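Local coordinates for Endonuclease/exonuclease/phosphatase (Beutenbergia cavernae DSM 12333, PDB 4RUW), which belongs to the endonuclease/exonuclease/phosphatase family of the DNase I-like clan and carries a bound zinc ion, though its own function is not established, at residues His98-Gly103 with Ala140-Ser145. Numbering follows the deposited sequence.
Sequences HRDAPG and AVLPGS. With ZN (zinc ion), chain B.
Asp-100 meets Ser-145 where two loops run side by side, and its carboxylate divides its work between a metal and the neighbouring loop. Its CB lies 4.2 Å from CA of Ser-145. The first torsion (chi1 -61°) sets CG beside the backbone N and anti to the carbonyl carbon, 3.8 Å from CB of Ser-145, and from there the two oxygens part company. OD2 binds the zinc ion at 1.9 Å, at the in-plane edge of the His-98 ring, whose ND1 is bound to the same ion. OD1 rests against CB of Ser-145 at 3.2 Å and accepts a hydrogen bond from the backbone N of Ser-146, a second-shell contact that helps fix how the carboxylate is turned.

One residue further on, the backbone adds a direct bond of its own: N of Ala-101 donates to O of Gly-144 over 3.0 Å, nearly straight at 163°, although it approaches from above the carbonyl plane. Gly-144 belongs to a type II beta turn from Leu-142 to Ser-145, and its positive phi suits that place. The turn is tied internally, since O of Leu-142 accepts from both N and OG of Ser-145; the hydroxyl lies in the carbonyl plane, 2.7 Å away, and also hydrogen-bonds N of Leu-135.

At the start of the turn the contact becomes partly apolar. CD1 of Leu-142 packs on CA of Gly-103 at 3.8 Å, while two waters extend the polar link, one joining the carbonyl oxygens of Ala-101 and Pro-143, the other those of Pro-102 and Pro-143. His-107 and His-137 complete the coordination. With His-98 and Asp-100 they make a three-histidine, one-aspartate zinc site, gathered from the end of strand 91-98, the loop after it and the short strand 136-137 of a DNase I-like fold.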
loop_
_atom_site.group_PDB
_atom_site.type_symbol
_atom_site.label_atom_id
_atom_site.label_comp_id
_atom_site.label_asym_id
_atom_site.label_seq_id
_atom_site.Cartn_x
_atom_site.Cartn_y
_atom_site.Cartn_z
ATOM N N HIS A 98 -14.603 10.536 10.156
ATOM C CA HIS A 98 -14.674 11.646 11.105
ATOM C C HIS A 98 -15.326 11.248 12.416
ATOM O O HIS A 98 -16.180 10.357 12.472
ATOM C CB HIS A 98 -15.407 12.862 10.525
ATOM C CG HIS A 98 -14.550 13.695 9.620
ATOM N ND1 HIS A 98 -14.882 14.997 9.291
ATOM C CD2 HIS A 98 -13.390 13.407 8.992
ATOM C CE1 HIS A 98 -13.930 15.472 8.485
ATOM N NE2 HIS A 98 -13.030 14.536 8.290
ATOM N N ARG A 99 -14.905 11.919 13.478
ATOM C CA ARG A 99 -15.585 11.822 14.746
ATOM C C ARG A 99 -15.793 13.259 15.205
ATOM O O ARG A 99 -14.878 13.895 15.739
ATOM C CB ARG A 99 -14.763 11.005 15.741
ATOM C CG ARG A 99 -15.447 10.819 17.083
ATOM C CD ARG A 99 -15.040 9.520 17.746
ATOM N NE ARG A 99 -13.697 9.570 18.313
ATOM C CZ ARG A 99 -13.083 8.520 18.852
ATOM N NH1 ARG A 99 -13.686 7.339 18.882
ATOM N NH2 ARG A 99 -11.864 8.642 19.355
ATOM N N ASP A 100 -16.990 13.779 14.940
ATOM C CA ASP A 100 -17.283 15.207 15.085
ATOM C C ASP A 100 -18.338 15.470 16.146
ATOM O O ASP A 100 -19.327 14.744 16.230
ATOM C CB ASP A 100 -17.862 15.792 13.794
ATOM C CG ASP A 100 -16.934 15.704 12.606
ATOM O OD1 ASP A 100 -15.686 15.610 12.762
ATOM O OD2 ASP A 100 -17.476 15.749 11.477
ATOM N N ALA A 101 -18.148 16.542 16.910
ATOM C CA ALA A 101 -19.195 17.096 17.761
ATOM C C ALA A 101 -20.270 17.730 16.861
ATOM O O ALA A 101 -20.031 17.955 15.680
ATOM C CB ALA A 101 -18.585 18.141 18.697
ATOM N N PRO A 102 -21.463 18.022 17.413
ATOM C CA PRO A 102 -22.500 18.664 16.595
ATOM C C PRO A 102 -22.111 20.059 16.117
ATOM O O PRO A 102 -21.345 20.750 16.790
ATOM C CB PRO A 102 -23.692 18.760 17.554
ATOM C CG PRO A 102 -23.478 17.670 18.523
ATOM C CD PRO A 102 -21.987 17.595 18.720
ATOM N N GLY A 103 -22.640 20.460 14.967
ATOM C CA GLY A 103 -22.369 21.766 14.399
ATOM C C GLY A 103 -22.600 21.744 12.903
ATOM O O GLY A 103 -22.850 20.680 12.334
ATOM N N ALA A 140 -15.949 26.649 6.962
ATOM C CA ALA A 140 -15.528 27.182 8.251
ATOM C C ALA A 140 -15.036 26.076 9.171
ATOM O O ALA A 140 -15.541 24.955 9.130
ATOM C CB ALA A 140 -16.666 27.950 8.907
ATOM N N VAL A 141 -14.048 26.399 9.999
ATOM C CA VAL A 141 -13.546 25.463 10.997
ATOM C C VAL A 141 -14.688 25.022 11.900
ATOM O O VAL A 141 -15.429 25.852 12.424
ATOM C CB VAL A 141 -12.422 26.098 11.846
ATOM C CG1 VAL A 141 -12.118 25.256 13.078
ATOM C CG2 VAL A 141 -11.171 26.293 11.004
ATOM N N LEU A 142 -14.843 23.711 12.053
ATOM C CA LEU A 142 -15.872 23.159 12.917
ATOM C C LEU A 142 -15.239 22.728 14.228
ATOM O O LEU A 142 -14.489 21.755 14.266
ATOM C CB LEU A 142 -16.559 21.970 12.242
ATOM C CG LEU A 142 -17.629 21.250 13.063
ATOM C CD1 LEU A 142 -18.760 22.203 13.442
ATOM C CD2 LEU A 142 -18.165 20.028 12.312
ATOM N N PRO A 143 -15.516 23.470 15.308
ATOM C CA PRO A 143 -14.969 23.099 16.617
ATOM C C PRO A 143 -15.398 21.695 17.023
ATOM O O PRO A 143 -16.541 21.303 16.788
ATOM C CB PRO A 143 -15.578 24.146 17.555
ATOM C CG PRO A 143 -15.850 25.321 16.670
ATOM C CD PRO A 143 -16.280 24.729 15.365
ATOM N N GLY A 144 -14.475 20.929 17.592
ATOM C CA GLY A 144 -14.796 19.602 18.071
ATOM C C GLY A 144 -14.843 18.542 16.984
ATOM O O GLY A 144 -15.271 17.417 17.241
ATOM N N SER A 145 -14.409 18.888 15.774
ATOM C CA SER A 145 -14.353 17.902 14.701
ATOM C C SER A 145 -13.016 17.166 14.715
ATOM O O SER A 145 -12.030 17.649 15.271
ATOM C CB SER A 145 -14.589 18.567 13.344
ATOM O OG SER A 145 -13.609 19.554 13.065
HETATM ZN ZN ZN B . -16.550 15.942 9.816
HETATM O O HOH W 1 -17.489 18.909 15.283
HETATM O O HOH W 2 -19.087 22.377 16.863
#